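Local atomic coordinates of NADH-dependent FAD reductase (Streptomyces globisporus, PDB entry 4R82), a protein that uses NADH to reduce FAD and releases the FADH2 by free diffusion to the halogenase and monooxygenase of C-1027 enediyne antibiotic biosynthesis. Residues Val37-Ser42 with His73-Ala78; Arg96-His101 with Asp111-Val116; Gly118-Ala123 with Val153-Arg158. One frame throughout, in Å; residues are numbered along the deposited sequence. Where two conformers were deposited one is given.

Interaction 1: Val37-Ser42 with His73-Ala78; sequences VTVGGS and HQRLTA
Val39, at the end of strand 35-39, lies beside Arg75 of helix 71-78, and their CA atoms, the nearest pair of the two backbones, stand 7.3 Å apart. No hydrogen bond joins the segments; the join is made by the two methyls of Val39, which address successive residues of the helix. CG1, lying anti to the carbonyl carbon (chi1 -64°), reaches CD2 of Leu76 at 3.7 Å, methyl against methyl. CG2 takes the other neighbour and meets CB of Arg75 at 3.9 Å. Both helix side chains run at about a right angle to the valine. Leu76 starts off beside the strand, not at it, but its end comes nearer and brings CD2 in. Arg75 offers the valine only the root of its chain; a bend at chi2 (-75°) carries the rest onward, and NE is hydrogen-bonded to the carbonyl O of Glu43, just after residue 42. Phe82 of strand 81-86 touches both Val39 and Leu76, while Leu76 also packs on Val66, a residue of the FAD site. The chemistry implies a helix seated by dispersion and exclusion of water on the antiparallel sheet, consistent with the split beta-barrel of this family, its polar ties, Arg75 to Glu43 and His73 NE2 to Thr147 OG1, lying elsewhere.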
ATOM      1  N   VAL A  37      -7.337  11.582  -1.287  1.00 10.30           N
ATOM      2  CA  VAL A  37      -7.524  11.949   0.105  1.00 11.22           C
ATOM      3  C   VAL A  37      -8.118  13.348   0.153  1.00 10.44           C
ATOM      4  O   VAL A  37      -7.634  14.247  -0.540  1.00 10.80           O
ATOM      5  CB  VAL A  37      -6.178  11.936   0.852  1.00  9.54           C
ATOM      6  CG1 VAL A  37      -6.339  12.466   2.282  1.00 11.31           C
ATOM      7  CG2 VAL A  37      -5.606  10.521   0.875  1.00  9.55           C
ATOM      8  N   THR A  38      -9.155  13.544   0.965  1.00  8.40           N
ATOM      9  CA  THR A  38      -9.745  14.871   1.074  1.00  8.91           C
ATOM     10  C   THR A  38      -9.889  15.318   2.518  1.00  9.69           C
ATOM     11  O   THR A  38      -9.953  14.495   3.443  1.00 11.72           O
ATOM     12  CB  THR A  38     -11.122  14.956   0.384  1.00 13.04           C
ATOM     13  OG1 THR A  38     -11.996  13.960   0.938  1.00 12.52           O
ATOM     14  CG2 THR A  38     -10.995  14.724  -1.121  1.00 12.05           C
ATOM     15  N   VAL A  39      -9.935  16.632   2.695  1.00 12.77           N
ATOM     16  CA  VAL A  39     -10.216  17.223   3.998  1.00 10.16           C
ATOM     17  C   VAL A  39     -11.235  18.330   3.847  1.00 14.14           C
ATOM     18  O   VAL A  39     -11.408  18.881   2.754  1.00 14.18           O
ATOM     19  CB  VAL A  39      -8.940  17.811   4.652  1.00 12.65           C
ATOM     20  CG1 VAL A  39      -7.933  16.713   4.949  1.00 12.26           C
ATOM     21  CG2 VAL A  39      -8.329  18.880   3.753  1.00 13.07           C
ATOM     22  N   GLY A  40     -11.917  18.642   4.948  1.00 11.59           N
ATOM     23  CA  GLY A  40     -12.836  19.759   4.993  1.00 12.94           C
ATOM     24  C   GLY A  40     -12.129  20.968   5.567  1.00 16.90           C
ATOM     25  O   GLY A  40     -11.032  21.319   5.125  1.00 16.91           O
ATOM     26  N   GLY A  41     -12.738  21.609   6.557  1.00 16.79           N
ATOM     27  CA  GLY A  41     -12.154  22.807   7.123  1.00 20.56           C
ATOM     28  C   GLY A  41     -12.506  24.032   6.299  1.00 20.04           C
ATOM     29  O   GLY A  41     -13.350  23.973   5.405  1.00 18.21           O
ATOM     30  N   SER A  42     -11.836  25.138   6.580  1.00 15.78           N
ATOM     31  CA  SER A  42     -12.152  26.402   5.928  0.54 16.65           C
ATOM     32  C   SER A  42     -11.819  26.383   4.440  1.00 20.28           C
ATOM     33  O   SER A  42     -12.424  27.112   3.656  1.00 21.18           O
ATOM     34  CB  SER A  42     -11.428  27.549   6.621  0.54 17.72           C
ATOM     35  OG  SER A  42     -11.911  27.692   7.942  0.54 21.13           O
ATOM     36  N   HIS A  73      -0.364  18.254   3.501  1.00 21.27           N
ATOM     37  CA  HIS A  73       0.341  17.963   4.736  1.00 17.96           C
ATOM     38  C   HIS A  73      -0.041  18.988   5.812  1.00 18.47           C
ATOM     39  O   HIS A  73      -0.322  18.611   6.944  1.00 20.02           O
ATOM     40  CB  HIS A  73       1.849  17.961   4.501  1.00 16.84           C
ATOM     41  CG  HIS A  73       2.641  17.488   5.675  1.00 14.35           C
ATOM     42  ND1 HIS A  73       2.984  18.315   6.723  1.00 17.59           N
ATOM     43  CD2 HIS A  73       3.163  16.273   5.966  1.00 12.80           C
ATOM     44  CE1 HIS A  73       3.679  17.628   7.613  1.00 19.28           C
ATOM     45  NE2 HIS A  73       3.809  16.389   7.172  1.00 15.56           N
ATOM     46  N   GLN A  74      -0.077  20.270   5.460  1.00 15.64           N
ATOM     47  CA  GLN A  74      -0.418  21.304   6.447  1.00 17.63           C
ATOM     48  C   GLN A  74      -1.862  21.138   6.926  1.00 20.61           C
ATOM     49  O   GLN A  74      -2.162  21.316   8.114  1.00 20.36           O
ATOM     50  CB  GLN A  74      -0.173  22.712   5.890  1.00 25.99           C
ATOM     51  N   ARG A  75      -2.753  20.748   6.017  1.00 18.31           N
ATOM     52  CA  ARG A  75      -4.155  20.531   6.393  1.00 15.36           C
ATOM     53  C   ARG A  75      -4.334  19.372   7.354  1.00 18.93           C
ATOM     54  O   ARG A  75      -5.018  19.502   8.368  1.00 22.60           O
ATOM     55  CB  ARG A  75      -5.002  20.267   5.159  1.00 20.17           C
ATOM     56  CG  ARG A  75      -4.983  21.387   4.159  1.00 23.83           C
ATOM     57  CD  ARG A  75      -5.824  22.556   4.618  1.00 34.22           C
ATOM     58  NE  ARG A  75      -6.255  23.332   3.461  1.00 42.01           N
ATOM     59  CZ  ARG A  75      -5.515  24.275   2.893  1.00 46.16           C
ATOM     60  NH1 ARG A  75      -4.319  24.561   3.392  1.00 42.09           N
ATOM     61  NH2 ARG A  75      -5.970  24.934   1.836  1.00 50.43           N
ATOM     62  N   LEU A  76      -3.738  18.234   7.017  1.00 17.15           N
ATOM     63  CA  LEU A  76      -3.846  17.041   7.840  1.00 21.08           C
ATOM     64  C   LEU A  76      -3.259  17.244   9.225  1.00 22.79           C
ATOM     65  O   LEU A  76      -3.750  16.676  10.199  1.00 26.57           O
ATOM     66  CB  LEU A  76      -3.168  15.856   7.163  1.00 16.65           C
ATOM     67  CG  LEU A  76      -3.827  15.325   5.898  1.00 15.72           C
ATOM     68  CD1 LEU A  76      -2.886  14.373   5.174  1.00 16.64           C
ATOM     69  CD2 LEU A  76      -5.140  14.636   6.248  1.00 17.62           C
ATOM     70  N   THR A  77      -2.206  18.051   9.323  1.00 17.56           N
ATOM     71  CA  THR A  77      -1.632  18.320  10.636  1.00 17.68           C
ATOM     72  C   THR A  77      -2.572  19.186  11.473  1.00 20.07           C
ATOM     73  O   THR A  77      -2.554  19.126  12.701  1.00 27.50           O
ATOM     74  CB  THR A  77      -0.231  18.948  10.549  1.00 23.25           C
ATOM     75  OG1 THR A  77      -0.304  20.235   9.923  1.00 32.02           O
ATOM     76  CG2 THR A  77       0.688  18.046   9.750  1.00 19.24           C
ATOM     77  N   ALA A  78      -3.402  19.983  10.805  1.00 17.26           N
ATOM     78  CA  ALA A  78      -4.277  20.925  11.510  1.00 16.04           C
ATOM     79  C   ALA A  78      -5.684  20.382  11.785  1.00 15.79           C
ATOM     80  O   ALA A  78      -6.358  20.870  12.679  1.00 16.51           O
ATOM     81  CB  ALA A  78      -4.373  22.228  10.747  1.00 17.50           C
TER

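Interaction 2: Arg96-His101 with Asp111-Val116; sequences RHFADH and DTVDWV. With FAD (flavin-adenine dinucleotide), chain K.
Thr112 CB stands over one face of the His97 imidazole, 4.2 Å from the ring centroid and 16° off its normal, a CH-pi contact displaced toward the rim. The imidazole is turned out to this place by its CG lying anti to the backbone N (chi1 177°). Its NE2 is hydrogen-bonded to the carbonyl O of Gln109, a bond that would restrain the rotation of the ring and so favour the face turned to Thr112. Phe98 behaves differently: it offers an edge, with CZ 3.9 Å from CG1 of Val113, and that methyl lies near the ring plane while the two side chains cross at about a right angle. The rings of His97 and Phe98 also meet each other, CD2 of the histidine sitting 3.8 Å above the centre of the phenylalanine plane. Phe110 and Ile126 add to the surroundings of Phe98. Beyond these residues the backbone turns toward the flavin: Ala99 O accepts a hydrogen bond of 2.6 Å from O3' of FAD, and His101 ND1 donates to FAD O5' at 3.3 Å, bent to 135° at the hydrogen. A type I beta turn from His97 to Asp100, overlapping the end of helix 92-97, thus packs its aromatic rings on the 111-116 segment and brings Ala99, and His101 just after the turn, to the ribityl-phosphate part of the FAD site in this flavin reductase-like domain.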
ATOM      1  N   ARG A  96      -5.743  12.406 -12.130  1.00 14.43           N
ATOM      2  CA  ARG A  96      -4.843  13.431 -12.651  1.00 12.73           C
ATOM      3  C   ARG A  96      -5.142  14.802 -12.061  1.00 17.82           C
ATOM      4  O   ARG A  96      -4.226  15.559 -11.721  1.00 17.58           O
ATOM      5  CB  ARG A  96      -4.897  13.467 -14.175  1.00 16.99           C
ATOM      6  CG  ARG A  96      -4.312  12.220 -14.807  1.00 18.66           C
ATOM      7  CD  ARG A  96      -4.259  12.334 -16.322  1.00 23.86           C
ATOM      8  NE  ARG A  96      -3.841  11.071 -16.924  1.00 29.65           N
ATOM      9  CZ  ARG A  96      -2.573  10.694 -17.048  1.00 38.46           C
ATOM     10  NH1 ARG A  96      -2.274   9.527 -17.603  1.00 37.72           N
ATOM     11  NH2 ARG A  96      -1.603  11.486 -16.612  1.00 42.81           N
ATOM     12  N   HIS A  97      -6.425  15.107 -11.912  1.00 14.59           N
ATOM     13  CA  HIS A  97      -6.836  16.420 -11.439  1.00 16.15           C
ATOM     14  C   HIS A  97      -6.335  16.692 -10.023  1.00 16.61           C
ATOM     15  O   HIS A  97      -5.822  17.783  -9.725  1.00 17.57           O
ATOM     16  CB  HIS A  97      -8.355  16.541 -11.467  1.00 17.23           C
ATOM     17  CG  HIS A  97      -8.855  17.844 -10.938  1.00 21.23           C
ATOM     18  ND1 HIS A  97      -8.625  19.043 -11.579  1.00 26.84           N
ATOM     19  CD2 HIS A  97      -9.549  18.141  -9.816  1.00 20.75           C
ATOM     20  CE1 HIS A  97      -9.169  20.022 -10.879  1.00 27.39           C
ATOM     21  NE2 HIS A  97      -9.739  19.502  -9.808  1.00 27.14           N
ATOM     22  N   PHE A  98      -6.478  15.701  -9.149  1.00 13.30           N
ATOM     23  CA  PHE A  98      -6.073  15.870  -7.760  1.00 12.22           C
ATOM     24  C   PHE A  98      -4.586  15.629  -7.524  1.00 13.52           C
ATOM     25  O   PHE A  98      -4.104  15.723  -6.396  1.00 13.29           O
ATOM     26  CB  PHE A  98      -6.949  15.008  -6.841  1.00  9.89           C
ATOM     27  CG  PHE A  98      -8.342  15.555  -6.679  1.00 12.86           C
ATOM     28  CD1 PHE A  98      -8.564  16.686  -5.893  1.00 12.35           C
ATOM     29  CD2 PHE A  98      -9.417  14.965  -7.333  1.00 15.29           C
ATOM     30  CE1 PHE A  98      -9.849  17.203  -5.745  1.00 14.88           C
ATOM     31  CE2 PHE A  98     -10.704  15.483  -7.195  1.00 15.01           C
ATOM     32  CZ  PHE A  98     -10.917  16.602  -6.406  1.00 14.31           C
ATOM     33  N   ALA A  99      -3.855  15.337  -8.598  1.00 12.82           N
ATOM     34  CA  ALA A  99      -2.395  15.275  -8.538  1.00 13.79           C
ATOM     35  C   ALA A  99      -1.755  16.555  -9.077  1.00 13.59           C
ATOM     36  O   ALA A  99      -0.529  16.727  -8.993  1.00 18.19           O
ATOM     37  CB  ALA A  99      -1.884  14.074  -9.309  1.00 14.46           C
ATOM     38  N   ASP A 100      -2.573  17.434  -9.657  1.00 18.69           N
ATOM     39  CA  ASP A 100      -2.077  18.673 -10.240  1.00 24.64           C
ATOM     40  C   ASP A 100      -1.640  19.610  -9.124  1.00 30.92           C
ATOM     41  O   ASP A 100      -2.384  19.839  -8.172  1.00 30.33           O
ATOM     42  CB  ASP A 100      -3.168  19.342 -11.086  1.00 27.87           C
ATOM     43  CG  ASP A 100      -2.651  20.523 -11.887  1.00 43.67           C
ATOM     44  OD1 ASP A 100      -1.495  20.948 -11.661  1.00 46.02           O
ATOM     45  OD2 ASP A 100      -3.407  21.033 -12.744  1.00 48.57           O
ATOM     46  N   HIS A 101      -0.433  20.153  -9.240  1.00 36.21           N
ATOM     47  CA  HIS A 101       0.076  21.065  -8.218  1.00 43.99           C
ATOM     48  C   HIS A 101      -0.645  22.413  -8.251  1.00 48.58           C
ATOM     49  O   HIS A 101      -0.779  23.071  -7.215  1.00 50.68           O
ATOM     50  CB  HIS A 101       1.586  21.270  -8.365  1.00 44.50           C
ATOM     51  CG  HIS A 101       2.203  22.036  -7.236  1.00 49.97           C
ATOM     52  ND1 HIS A 101       2.771  21.422  -6.141  1.00 49.68           N
ATOM     53  CD2 HIS A 101       2.336  23.369  -7.032  1.00 54.86           C
ATOM     54  CE1 HIS A 101       3.231  22.343  -5.311  1.00 52.16           C
ATOM     55  NE2 HIS A 101       2.978  23.532  -5.827  1.00 55.70           N
ATOM     56  N   ASP A 111     -14.823  21.800  -8.370  1.00 38.91           N
ATOM     57  CA  ASP A 111     -15.899  22.098  -9.324  1.00 46.90           C
ATOM     58  C   ASP A 111     -15.810  21.302 -10.633  1.00 46.21           C
ATOM     59  O   ASP A 111     -16.686  21.405 -11.493  1.00 52.95           O
ATOM     60  CB  ASP A 111     -16.030  23.606  -9.586  1.00 55.31           C
ATOM     61  CG  ASP A 111     -14.731  24.244 -10.036  1.00 62.89           C
ATOM     62  OD1 ASP A 111     -13.877  23.536 -10.612  1.00 65.87           O
ATOM     63  OD2 ASP A 111     -14.572  25.467  -9.823  1.00 67.26           O
ATOM     64  N   THR A 112     -14.757  20.501 -10.764  1.00 43.66           N
ATOM     65  CA  THR A 112     -14.548  19.642 -11.929  1.00 45.55           C
ATOM     66  C   THR A 112     -15.171  18.266 -11.703  1.00 42.66           C
ATOM     67  O   THR A 112     -15.566  17.569 -12.643  1.00 43.43           O
ATOM     68  CB  THR A 112     -13.031  19.512 -12.229  1.00 51.68           C
ATOM     69  OG1 THR A 112     -12.617  20.616 -13.040  1.00 56.86           O
ATOM     70  CG2 THR A 112     -12.691  18.206 -12.950  1.00 47.55           C
ATOM     71  N   VAL A 113     -15.291  17.902 -10.432  1.00 34.82           N
ATOM     72  CA  VAL A 113     -15.693  16.562 -10.055  1.00 30.02           C
ATOM     73  C   VAL A 113     -17.054  16.582  -9.348  1.00 25.73           C
ATOM     74  O   VAL A 113     -17.447  17.597  -8.765  1.00 31.66           O
ATOM     75  CB  VAL A 113     -14.607  15.934  -9.142  1.00 44.44           C
ATOM     76  CG1 VAL A 113     -14.505  16.694  -7.832  1.00 45.04           C
ATOM     77  CG2 VAL A 113     -14.880  14.471  -8.888  1.00 44.25           C
ATOM     78  N   ASP A 114     -17.787  15.478  -9.435  1.00 26.15           N
ATOM     79  CA  ASP A 114     -18.986  15.305  -8.628  1.00 23.64           C
ATOM     80  C   ASP A 114     -18.541  14.802  -7.257  1.00 15.93           C
ATOM     81  O   ASP A 114     -17.654  13.947  -7.158  1.00 15.41           O
ATOM     82  CB  ASP A 114     -19.944  14.312  -9.290  1.00 25.52           C
ATOM     83  CG  ASP A 114     -20.821  14.962 -10.340  1.00 39.53           C
ATOM     84  OD1 ASP A 114     -20.580  16.143 -10.671  1.00 40.30           O
ATOM     85  OD2 ASP A 114     -21.753  14.292 -10.832  1.00 47.17           O
ATOM     86  N   TRP A 115     -19.128  15.360  -6.201  1.00 17.94           N
ATOM     87  CA  TRP A 115     -18.776  14.936  -4.851  1.00 17.15           C
ATOM     88  C   TRP A 115     -19.987  15.023  -3.933  1.00 17.52           C
ATOM     89  O   TRP A 115     -20.965  15.713  -4.234  1.00 19.08           O
ATOM     90  CB  TRP A 115     -17.619  15.782  -4.293  1.00 17.45           C
ATOM     91  CG  TRP A 115     -17.883  17.249  -4.300  1.00 17.83           C
ATOM     92  CD1 TRP A 115     -17.644  18.126  -5.326  1.00 18.82           C
ATOM     93  CD2 TRP A 115     -18.430  18.030  -3.228  1.00 18.54           C
ATOM     94  NE1 TRP A 115     -18.018  19.396  -4.960  1.00 26.38           N
ATOM     95  CE2 TRP A 115     -18.505  19.364  -3.679  1.00 21.62           C
ATOM     96  CE3 TRP A 115     -18.862  17.729  -1.934  1.00 17.97           C
ATOM     97  CZ2 TRP A 115     -18.994  20.398  -2.878  1.00 24.45           C
ATOM     98  CZ3 TRP A 115     -19.357  18.760  -1.141  1.00 19.49           C
ATOM     99  CH2 TRP A 115     -19.416  20.073  -1.615  1.00 22.79           C
ATOM    100  N   VAL A 116     -19.909  14.310  -2.814  1.00 16.30           N
ATOM    101  CA  VAL A 116     -20.937  14.390  -1.786  1.00 16.06           C
ATOM    102  C   VAL A 116     -20.234  14.689  -0.465  1.00 17.55           C
ATOM    103  O   VAL A 116     -19.094  14.262  -0.246  1.00 17.81           O
ATOM    104  CB  VAL A 116     -21.750  13.072  -1.668  1.00 23.84           C
ATOM    105  CG1 VAL A 116     -22.467  12.765  -2.972  1.00 26.99           C
ATOM    106  CG2 VAL A 116     -20.856  11.908  -1.282  1.00 25.11           C
TER
HETATM  107  N1  FAD K 209       1.714  12.395  -2.881  1.00 10.22           N
HETATM  108  C2  FAD K 209       1.863  12.005  -1.625  1.00 10.44           C
HETATM  109  O2  FAD K 209       2.372  12.902  -0.696  1.00 12.15           O
HETATM  110  N3  FAD K 209       1.535  10.792  -1.186  1.00  9.36           N
HETATM  111  C4  FAD K 209       1.039   9.891  -2.049  1.00 11.38           C
HETATM  112  O4  FAD K 209       0.689   8.629  -1.609  1.00 10.86           O
HETATM  113  C4X FAD K 209       0.880  10.241  -3.420  1.00  9.03           C
HETATM  114  N5  FAD K 209       0.395   9.315  -4.304  1.00 10.30           N
HETATM  115  C5X FAD K 209       0.222   9.688  -5.605  1.00 10.43           C
HETATM  116  C6  FAD K 209      -0.301   8.733  -6.516  1.00 10.21           C
HETATM  117  C7  FAD K 209      -0.460   9.094  -7.855  1.00 10.38           C
HETATM  118  C7M FAD K 209      -1.026   8.077  -8.873  1.00 11.89           C
HETATM  119  C8  FAD K 209      -0.125  10.389  -8.287  1.00 12.04           C
HETATM  120  C8M FAD K 209      -0.320  10.756  -9.745  1.00 14.49           C
HETATM  121  C9  FAD K 209       0.389  11.334  -7.385  1.00 10.46           C
HETATM  122  C9A FAD K 209       0.564  10.983  -6.024  1.00 13.59           C
HETATM  123  N10 FAD K 209       1.064  11.911  -5.130  1.00 12.60           N
HETATM  124  C10 FAD K 209       1.221  11.529  -3.830  1.00  9.47           C
HETATM  125  C1' FAD K 209       1.446  13.268  -5.530  1.00 12.60           C
HETATM  126  C2' FAD K 209       0.369  14.303  -5.273  1.00 11.72           C
HETATM  127  O2' FAD K 209      -0.872  13.787  -5.732  1.00 12.63           O
HETATM  128  C3' FAD K 209       0.672  15.543  -6.105  1.00 14.22           C
HETATM  129  O3' FAD K 209       0.908  15.148  -7.442  1.00 17.99           O
HETATM  130  C4' FAD K 209       1.928  16.209  -5.635  1.00 19.70           C
HETATM  131  O4' FAD K 209       1.926  16.215  -4.233  1.00 29.21           O
HETATM  132  C5' FAD K 209       2.082  17.632  -6.229  1.00 21.74           C
HETATM  133  O5' FAD K 209       1.191  18.603  -5.654  1.00 32.47           O
HETATM  134  P   FAD K 209       0.993  18.765  -4.032  1.00 49.19           P
HETATM  135  O1P FAD K 209       0.667  20.206  -3.663  1.00 58.91           O
HETATM  136  O2P FAD K 209       2.277  18.353  -3.349  1.00 44.29           O
HETATM  137  O3P FAD K 209      -0.147  17.877  -3.599  1.00 50.05           O

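Interaction 3: Gly118-Ala123 with Val153-Arg158; sequences GEESGA and VITATR
Ile154 and Thr155 on strand 146-158 receive the side chain of Glu120 from the loop between strands 115-117 and 124-126, where the CA atoms of Glu120 and Ile154 stand 7.5 Å apart. Ile154 comes first, and in the conformer described its CG2 lies 4.0 Å from CG of Glu120. That methyl is anti to the backbone N, whereas the far end of the isoleucine leads away from the loop. One residue on, Thr155 brings its CG2 to the same glutamate CG, also at 4.0 Å. Here OG1 lies anti to the backbone N (chi1 -170°), which leaves the methyl between the backbone N and the carbonyl carbon, facing the loop. The two consecutive contacts are consistent with a classic beta bulge, in which Ile154 and Thr155 both face Glu134 of strand 131-143; Ile154 has a helical psi of -42° in an otherwise extended strand. Glu134 OE1 accepts hydrogen bonds from the backbone N of both Glu120 and Ser121, tying the loop to the strand beside the bulge. Within the loop, Ser121 OG takes the N-H of Ala123 at 3.0 Å, an ST turn. Farther along, residues 156-158 pair antiparallel with a strand of the second subunit, and Arg158 forms salt bridges with Asp29 and Glu13 of that subunit.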
ATOM      1  N   GLY A 118     -18.995  14.432   3.182  1.00 15.63           N
ATOM      2  CA  GLY A 118     -18.789  13.438   4.223  1.00 14.43           C
ATOM      3  C   GLY A 118     -19.343  13.936   5.547  1.00 16.62           C
ATOM      4  O   GLY A 118     -18.929  14.983   6.056  1.00 18.13           O
ATOM      5  N   GLU A 119     -20.289  13.186   6.104  1.00 15.44           N
ATOM      6  CA  GLU A 119     -20.977  13.607   7.320  1.00 20.38           C
ATOM      7  C   GLU A 119     -20.082  13.633   8.557  1.00 21.84           C
ATOM      8  O   GLU A 119     -20.323  14.422   9.472  1.00 23.81           O
ATOM      9  CB  GLU A 119     -22.199  12.716   7.572  1.00 28.75           C
ATOM     10  CG  GLU A 119     -23.314  12.887   6.547  1.00 41.68           C
ATOM     11  CD  GLU A 119     -24.330  11.753   6.584  1.00 52.40           C
ATOM     12  OE1 GLU A 119     -24.177  10.834   7.420  1.00 54.58           O
ATOM     13  OE2 GLU A 119     -25.280  11.780   5.770  1.00 55.21           O
ATOM     14  N   GLU A 120     -19.053  12.788   8.596  1.00 20.23           N
ATOM     15  CA  GLU A 120     -18.182  12.711   9.776  1.00 25.30           C
ATOM     16  C   GLU A 120     -16.917  13.553   9.640  1.00 24.21           C
ATOM     17  O   GLU A 120     -16.387  14.077  10.621  1.00 26.26           O
ATOM     18  CB  GLU A 120     -17.792  11.257  10.062  1.00 30.08           C
ATOM     19  CG  GLU A 120     -18.956  10.364  10.420  1.00 33.13           C
ATOM     20  CD  GLU A 120     -19.647  10.812  11.691  1.00 35.88           C
ATOM     21  OE1 GLU A 120     -18.954  11.339  12.588  1.00 33.54           O
ATOM     22  OE2 GLU A 120     -20.882  10.643  11.787  1.00 44.39           O
ATOM     23  N   SER A 121     -16.434  13.675   8.412  1.00 23.26           N
ATOM     24  CA  SER A 121     -15.170  14.350   8.154  1.00 21.55           C
ATOM     25  C   SER A 121     -15.365  15.781   7.695  1.00 22.53           C
ATOM     26  O   SER A 121     -14.441  16.593   7.775  1.00 22.23           O
ATOM     27  CB  SER A 121     -14.401  13.600   7.073  1.00 20.03           C
ATOM     28  OG  SER A 121     -15.134  13.597   5.858  1.00 19.55           O
ATOM     29  N   GLY A 122     -16.553  16.085   7.181  1.00 17.01           N
ATOM     30  CA  GLY A 122     -16.799  17.382   6.573  1.00 17.14           C
ATOM     31  C   GLY A 122     -16.047  17.527   5.258  1.00 17.26           C
ATOM     32  O   GLY A 122     -15.965  18.620   4.689  1.00 18.01           O
ATOM     33  N   ALA A 123     -15.503  16.413   4.776  1.00 15.15           N
ATOM     34  CA  ALA A 123     -14.697  16.412   3.554  1.00 18.07           C
ATOM     35  C   ALA A 123     -15.522  15.978   2.359  1.00 17.85           C
ATOM     36  O   ALA A 123     -16.392  15.103   2.479  1.00 15.09           O
ATOM     37  CB  ALA A 123     -13.501  15.497   3.716  1.00 14.96           C
ATOM     38  N   VAL A 153     -10.849   4.350  11.245  1.00 14.06           N
ATOM     39  CA  VAL A 153     -12.003   4.401  10.356  1.00 11.52           C
ATOM     40  C   VAL A 153     -13.262   4.619  11.192  1.00 12.75           C
ATOM     41  O   VAL A 153     -13.577   3.800  12.064  1.00 14.46           O
ATOM     42  CB  VAL A 153     -12.152   3.090   9.561  1.00 11.98           C
ATOM     43  CG1 VAL A 153     -13.364   3.166   8.633  1.00 14.20           C
ATOM     44  CG2 VAL A 153     -10.873   2.812   8.755  1.00  9.63           C
ATOM     45  N   ILE A 154     -13.950   5.741  10.940  1.00 11.25           N
ATOM     46  CA  ILE A 154     -15.165   6.087  11.674  0.51 13.69           C
ATOM     47  C   ILE A 154     -16.379   5.542  10.943  1.00 12.81           C
ATOM     48  O   ILE A 154     -17.316   5.012  11.558  1.00 17.22           O
ATOM     49  CB  ILE A 154     -15.327   7.611  11.811  0.51 17.67           C
ATOM     50  CG1 ILE A 154     -14.099   8.219  12.485  0.51 19.25           C
ATOM     51  CG2 ILE A 154     -16.606   7.955  12.576  0.51 19.14           C
ATOM     52  CD1 ILE A 154     -13.693   7.505  13.746  0.51 16.85           C
ATOM     53  N   THR A 155     -16.371   5.678   9.629  1.00 12.85           N
ATOM     54  CA  THR A 155     -17.445   5.109   8.842  1.00 16.82           C
ATOM     55  C   THR A 155     -16.900   4.817   7.465  1.00 13.09           C
ATOM     56  O   THR A 155     -15.871   5.362   7.067  1.00 13.21           O
ATOM     57  CB  THR A 155     -18.673   6.045   8.749  1.00 24.17           C
ATOM     58  OG1 THR A 155     -19.777   5.342   8.153  1.00 25.44           O
ATOM     59  CG2 THR A 155     -18.350   7.257   7.914  1.00 25.14           C
ATOM     60  N   ALA A 156     -17.568   3.927   6.747  1.00 13.70           N
ATOM     61  CA  ALA A 156     -17.181   3.671   5.372  1.00 12.20           C
ATOM     62  C   ALA A 156     -18.400   3.239   4.592  1.00 11.54           C
ATOM     63  O   ALA A 156     -19.359   2.726   5.177  1.00 13.23           O
ATOM     64  CB  ALA A 156     -16.076   2.615   5.299  1.00 15.03           C
ATOM     65  N   THR A 157     -18.372   3.479   3.283  1.00 11.61           N
ATOM     66  CA  THR A 157     -19.458   3.058   2.404  1.00 13.72           C
ATOM     67  C   THR A 157     -18.799   2.490   1.161  1.00 14.56           C
ATOM     68  O   THR A 157     -17.751   2.984   0.745  1.00 14.83           O
ATOM     69  CB  THR A 157     -20.363   4.236   2.014  1.00 20.53           C
ATOM     70  OG1 THR A 157     -21.068   4.707   3.174  1.00 21.09           O
ATOM     71  CG2 THR A 157     -21.381   3.806   0.970  1.00 22.49           C
ATOM     72  N   ARG A 158     -19.384   1.443   0.585  1.00 10.60           N
ATOM     73  CA  ARG A 158     -18.793   0.862  -0.619  1.00 11.90           C
ATOM     74  C   ARG A 158     -19.859   0.546  -1.665  1.00 12.11           C
ATOM     75  O   ARG A 158     -21.032   0.385  -1.337  1.00 14.33           O
ATOM     76  CB  ARG A 158     -17.956  -0.374  -0.276  1.00 16.89           C
ATOM     77  CG  ARG A 158     -18.746  -1.524   0.311  1.00 15.30           C
ATOM     78  CD  ARG A 158     -17.814  -2.637   0.813  1.00 17.65           C
ATOM     79  NE  ARG A 158     -17.088  -3.271  -0.285  1.00 16.26           N
ATOM     80  CZ  ARG A 158     -17.502  -4.356  -0.935  1.00 19.86           C
ATOM     81  NH1 ARG A 158     -18.644  -4.953  -0.604  1.00 21.77           N
ATOM     82  NH2 ARG A 158     -16.766  -4.848  -1.924  1.00 19.82           N
TER

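Overall arrangement
Interaction 1 is buried, interaction 2 partly so, and interaction 3 lies at the surface. Interactions 1 and 3 both reach the main antiparallel sheet, one through strand 35-39 and the other through strand 146-158; they touch where Ala123 CB packs 3.5 Å from Thr38 OG1. Interaction 2 involves neither strand and stays about 5 Å from interaction 1 at the nearest atoms, but its 111-116 segment runs almost directly into the loop of interaction 3. None of the three has a hydrogen bond across its segments. Aliphatic carbons serve inside, one aromatic face and one edge on the segment that leads on to the flavin, and a glutamate's aliphatic carbon near the dimer interface.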